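Local coordinates for PA3566 protein (Pseudomonas aeruginosa, PDB 1X7V) that is of unknown function but belongs to the antibiotic biosynthesis monooxygenase family and may therefore have oxidoreductase activity, at residues R25-L30 and H53-I58; A36-L41 and L67-N72. All coordinates share one frame; numbering follows the deposited sequence.

Interaction 1. Residues R25-L30 and H53-I58; sequences RELRAL and HLFYMI
L27 on helix 20-36 reaches F55 and M57 on strand 54-61. Its CB leaves the helix toward the strand. CG lies anti to the carbonyl carbon (chi1 -67°), and from there the two methyls go to different partners. CD1 goes to F55. It lies 3.6 Å from F55 CG and equally close to F55 CB, so it rests at the root of the ring rather than at its far end. The methyl meets the ring at a slant. CD2 takes the other branch and comes 4.1 Å from CE of M57, a selenomethionine with SE in place of sulfur. The M57 chain is bent at chi2 and chi3. Its CE methyl ends on the strand-facing side of the helix, also 4.0 Å from the backbone O of L27. That carbonyl is already used within the helix, where L30 N donates to L27 O at 3.0 Å. One turn on from L27, L30 CD1 touches the same methyl from 4.2 Å. No hydrogen bond crosses this contact; the side chains that meet are all apolar, and all four residues are buried. The short helix and strand segments run nearly parallel, 8° apart, with their axes 10.8 Å from each other. This is helix-on-sheet packing in a ferredoxin-like alpha-beta plait, the fold of dimeric alpha-beta barrel proteins. I13 of strand 7-15 also meets L27, and Y43 of strand 40-47 touches both L30 and M57. F79 of helix 74-80 packs against L27 and L30, while L23 and E24, earlier on helix 20-36, adjoin F55.

Interaction 2. Residues A36-L41 and L67-N72; sequences AEAGCL and LERHQN
E37 and H70 form the tight part of this contact. H70 ND1 donates to E37 OE2 at 2.6 Å, with an N-H...O angle of 163°. The carboxylate receives it through the syn lone pair of OE2, and that oxygen lies close to the ring plane. Carboxylate and imidazole are nearly coplanar, 24° apart. E37 gets there with an extended chain beyond CG. The other oxygen, OE1, turns to the helix backbone and sits 3.0 Å from H70 CA. OE2 also accepts a bond from H75 NE2, so one carboxylate oxygen links two histidines. Aromatic rings of W61, F76 and Y43 meet the H70 ring. In the alpha-beta plait, this pair ties the turn between helix 20-36 and strand 40-47 to helix 64-71. The turn is type II, from E37 to C40, closed by C40 N to E37 O at 3.1 Å. G39 has the positive phi (76°) of its third position. The solvent side is much looser. A38 and R69 are exposed, and R69 NH2 stays 3.7 Å from A38 O. A water spans the gap: it donates to A38 O at 2.8 Å and accepts a weak bond from R69 NE at 3.2 Å.

Interaction 1 belongs to the core and interaction 2 lies nearer the surface. Their centres are about 17 Å apart, and their nearest atoms about 6 Å, so they do not touch. Interaction 1 presses a helix onto the sheet with apolar side chains alone. Interaction 2 joins a turn to a helix by a directional hydrogen bond from a histidine to a carboxylate, with water at its outer side. The chain connects them: helix 20-36 leads into strand 40-47, which neighbours strand 54-61 in the sheet. Y43 on strand 40-47 adjoins both, meeting L30 and M57 in one and H70 in the other. Along the sequence their segments alternate.

Interaction 1. Residues R25-L30 and H53-I58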
# COMPACT_ATOMS: atom_id res chain seq x y z
N ARG A 25 -6.06 -6.20 8.83
CA ARG A 25 -7.40 -5.59 8.90
C ARG A 25 -7.32 -4.18 8.34
O ARG A 25 -8.12 -3.80 7.51
CB ARG A 25 -7.91 -5.57 10.34
CG ARG A 25 -9.23 -4.95 10.46
CD ARG A 25 -9.85 -5.22 11.79
NE ARG A 25 -8.97 -4.79 12.83
CZ ARG A 25 -8.50 -5.57 13.82
NH1 ARG A 25 -8.87 -6.85 13.99
NH2 ARG A 25 -7.69 -5.02 14.67
N GLU A 26 -6.33 -3.43 8.78
CA GLU A 26 -6.17 -2.05 8.38
C GLU A 26 -5.79 -1.90 6.91
O GLU A 26 -6.34 -1.02 6.22
CB GLU A 26 -5.16 -1.36 9.30
CG GLU A 26 -5.66 -1.24 10.75
CD GLU A 26 -7.00 -0.47 10.90
OE1 GLU A 26 -6.99 0.76 10.63
OE2 GLU A 26 -8.06 -1.07 11.31
N LEU A 27 -4.84 -2.71 6.45
CA LEU A 27 -4.40 -2.72 5.03
C LEU A 27 -5.53 -3.13 4.08
O LEU A 27 -5.71 -2.57 3.00
CB LEU A 27 -3.18 -3.63 4.84
CG LEU A 27 -1.88 -3.20 5.48
CD1 LEU A 27 -0.80 -4.29 5.41
CD2 LEU A 27 -1.38 -1.85 4.85
N ARG A 28 -6.35 -4.09 4.48
CA ARG A 28 -7.44 -4.58 3.60
C ARG A 28 -8.43 -3.41 3.27
O ARG A 28 -8.99 -3.30 2.15
CB ARG A 28 -8.17 -5.74 4.24
CG ARG A 28 -7.47 -7.11 4.14
CD ARG A 28 -8.32 -8.13 4.91
NE ARG A 28 -7.84 -9.51 4.81
CZ ARG A 28 -8.07 -10.35 3.80
NH1 ARG A 28 -8.79 -9.99 2.74
NH2 ARG A 28 -7.58 -11.58 3.85
N ALA A 29 -8.58 -2.52 4.22
CA ALA A 29 -9.53 -1.40 4.12
C ALA A 29 -9.12 -0.48 3.01
O ALA A 29 -9.98 0.27 2.46
CB ALA A 29 -9.58 -0.62 5.41
N LEU A 30 -7.82 -0.48 2.71
CA LEU A 30 -7.31 0.42 1.65
C LEU A 30 -7.69 0.01 0.22
O LEU A 30 -7.69 0.85 -0.71
CB LEU A 30 -5.80 0.53 1.77
CG LEU A 30 -5.33 1.31 3.00
CD1 LEU A 30 -3.82 1.15 3.20
CD2 LEU A 30 -5.64 2.73 2.82
N HIS A 53 3.92 -11.35 9.52
CA HIS A 53 4.07 -9.91 9.76
C HIS A 53 4.42 -9.07 8.56
O HIS A 53 4.42 -7.83 8.68
CB HIS A 53 5.14 -9.72 10.82
CG HIS A 53 4.81 -10.38 12.12
ND1 HIS A 53 4.09 -9.75 13.11
CD2 HIS A 53 5.06 -11.62 12.57
CE1 HIS A 53 3.91 -10.58 14.12
NE2 HIS A 53 4.49 -11.73 13.82
N LEU A 54 4.68 -9.70 7.42
CA LEU A 54 5.14 -9.01 6.19
C LEU A 54 4.06 -9.02 5.14
O LEU A 54 3.51 -10.07 4.80
CB LEU A 54 6.35 -9.66 5.60
CG LEU A 54 7.69 -9.14 6.07
CD1 LEU A 54 8.77 -10.10 5.64
CD2 LEU A 54 7.88 -7.73 5.46
N PHE A 55 3.73 -7.82 4.67
CA PHE A 55 2.71 -7.56 3.66
C PHE A 55 3.31 -6.72 2.56
O PHE A 55 4.28 -5.98 2.81
CB PHE A 55 1.53 -6.78 4.23
CG PHE A 55 0.87 -7.47 5.39
CD1 PHE A 55 1.34 -7.32 6.68
CD2 PHE A 55 -0.16 -8.34 5.17
CE1 PHE A 55 0.73 -8.02 7.72
CE2 PHE A 55 -0.72 -8.98 6.16
CZ PHE A 55 -0.26 -8.82 7.46
N TYR A 56 2.72 -6.83 1.38
CA TYR A 56 3.23 -6.13 0.18
C TYR A 56 2.07 -5.55 -0.53
O TYR A 56 1.13 -6.29 -0.87
CB TYR A 56 3.94 -7.12 -0.77
CG TYR A 56 5.02 -7.92 -0.14
CD1 TYR A 56 4.74 -9.13 0.53
CD2 TYR A 56 6.34 -7.50 -0.16
CE1 TYR A 56 5.75 -9.92 1.12
CE2 TYR A 56 7.36 -8.27 0.43
CZ TYR A 56 7.04 -9.47 1.09
OH TYR A 56 8.03 -10.25 1.68
N MSE A 57 2.10 -4.23 -0.79
CA MSE A 57 1.10 -3.64 -1.68
C MSE A 57 1.82 -3.41 -3.02
O MSE A 57 2.85 -2.76 -3.04
CB MSE A 57 0.56 -2.31 -1.13
CG MSE A 57 -0.72 -1.85 -1.72
SE MSE A 57 -2.19 -2.96 -0.97
CE MSE A 57 -2.37 -2.05 0.90
N ILE A 58 1.28 -3.96 -4.09
CA ILE A 58 1.78 -3.74 -5.45
C ILE A 58 0.79 -2.81 -6.09
O ILE A 58 -0.41 -3.11 -6.23
CB ILE A 58 1.98 -5.03 -6.28
CG1 ILE A 58 2.92 -6.05 -5.55
CG2 ILE A 58 2.53 -4.68 -7.70
CD1 ILE A 58 3.03 -7.35 -6.25

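Interaction 2. Residues A36-L41 and L67-N72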
# COMPACT_ATOMS: atom_id res chain seq x y z
N ALA A 36 -10.55 2.12 -7.00
CA ALA A 36 -11.55 2.96 -7.65
C ALA A 36 -10.97 4.30 -8.08
O ALA A 36 -11.56 5.00 -8.92
CB ALA A 36 -12.74 3.18 -6.71
N GLU A 37 -9.84 4.70 -7.48
CA GLU A 37 -9.31 6.05 -7.73
C GLU A 37 -8.88 6.25 -9.19
O GLU A 37 -8.35 5.36 -9.82
CB GLU A 37 -8.11 6.33 -6.84
CG GLU A 37 -8.44 6.51 -5.41
CD GLU A 37 -7.16 6.79 -4.63
OE1 GLU A 37 -6.52 7.83 -4.97
OE2 GLU A 37 -6.80 5.99 -3.72
N ALA A 38 -9.12 7.46 -9.69
CA ALA A 38 -8.61 7.88 -10.99
C ALA A 38 -7.12 7.54 -11.08
O ALA A 38 -6.37 7.79 -10.12
CB ALA A 38 -8.78 9.36 -11.14
N GLY A 39 -6.71 7.00 -12.22
CA GLY A 39 -5.33 6.70 -12.48
C GLY A 39 -4.77 5.46 -11.79
O GLY A 39 -3.57 5.21 -11.91
N CYS A 40 -5.59 4.73 -11.02
CA CYS A 40 -5.11 3.52 -10.35
C CYS A 40 -5.22 2.34 -11.29
O CYS A 40 -6.32 1.88 -11.63
CB CYS A 40 -5.87 3.22 -9.02
SG CYS A 40 -5.07 1.84 -8.19
N LEU A 41 -4.06 1.87 -11.74
CA LEU A 41 -3.99 0.73 -12.65
C LEU A 41 -3.83 -0.61 -11.95
O LEU A 41 -4.09 -1.63 -12.53
CB LEU A 41 -2.84 0.94 -13.65
CG LEU A 41 -3.03 2.16 -14.51
CD1 LEU A 41 -1.86 2.26 -15.46
CD2 LEU A 41 -4.32 2.05 -15.23
N LEU A 67 -0.73 9.38 -8.01
CA LEU A 67 -0.20 8.95 -6.70
C LEU A 67 -0.34 10.04 -5.63
O LEU A 67 -0.69 9.76 -4.48
CB LEU A 67 1.26 8.54 -6.82
CG LEU A 67 2.03 8.18 -5.54
CD1 LEU A 67 1.25 7.16 -4.77
CD2 LEU A 67 3.46 7.71 -5.82
N GLU A 68 -0.06 11.27 -6.00
CA GLU A 68 -0.17 12.41 -5.08
C GLU A 68 -1.62 12.60 -4.60
O GLU A 68 -1.88 12.73 -3.42
CB GLU A 68 0.42 13.67 -5.73
CG GLU A 68 1.91 14.05 -5.28
CD GLU A 68 3.13 13.14 -5.71
OE1 GLU A 68 4.13 13.74 -6.21
OE2 GLU A 68 3.19 11.88 -5.49
N ARG A 69 -2.56 12.52 -5.51
CA ARG A 69 -3.98 12.52 -5.14
C ARG A 69 -4.37 11.35 -4.17
O ARG A 69 -5.09 11.52 -3.20
CB ARG A 69 -4.81 12.46 -6.42
CG ARG A 69 -4.78 13.68 -7.28
CD ARG A 69 -5.95 13.66 -8.28
NE ARG A 69 -5.92 12.47 -9.13
CZ ARG A 69 -5.25 12.38 -10.28
NH1 ARG A 69 -4.52 13.41 -10.72
NH2 ARG A 69 -5.27 11.23 -10.98
N HIS A 70 -3.90 10.15 -4.45
CA HIS A 70 -4.11 9.02 -3.54
C HIS A 70 -3.79 9.33 -2.07
O HIS A 70 -4.55 8.98 -1.16
CB HIS A 70 -3.32 7.82 -4.06
CG HIS A 70 -3.28 6.64 -3.13
ND1 HIS A 70 -4.41 5.92 -2.78
CD2 HIS A 70 -2.23 6.04 -2.52
CE1 HIS A 70 -4.04 4.93 -1.98
NE2 HIS A 70 -2.73 4.99 -1.79
N GLN A 71 -2.72 10.08 -1.84
CA GLN A 71 -2.32 10.37 -0.44
C GLN A 71 -3.12 11.46 0.26
O GLN A 71 -2.99 11.67 1.50
CB GLN A 71 -0.87 10.74 -0.41
CG GLN A 71 -0.01 9.61 -0.85
CD GLN A 71 1.38 10.06 -0.93
OE1 GLN A 71 2.02 10.27 0.13
NE2 GLN A 71 1.88 10.25 -2.17
N ASN A 72 -3.95 12.15 -0.51
CA ASN A 72 -4.83 13.12 0.07
C ASN A 72 -6.21 12.57 0.31
O ASN A 72 -7.05 13.28 0.79
CB ASN A 72 -4.83 14.35 -0.80
CG ASN A 72 -3.50 15.08 -0.71
OD1 ASN A 72 -3.40 16.07 -0.01
ND2 ASN A 72 -2.46 14.52 -1.30
O HOH W 1 -5.73 9.52 -7.98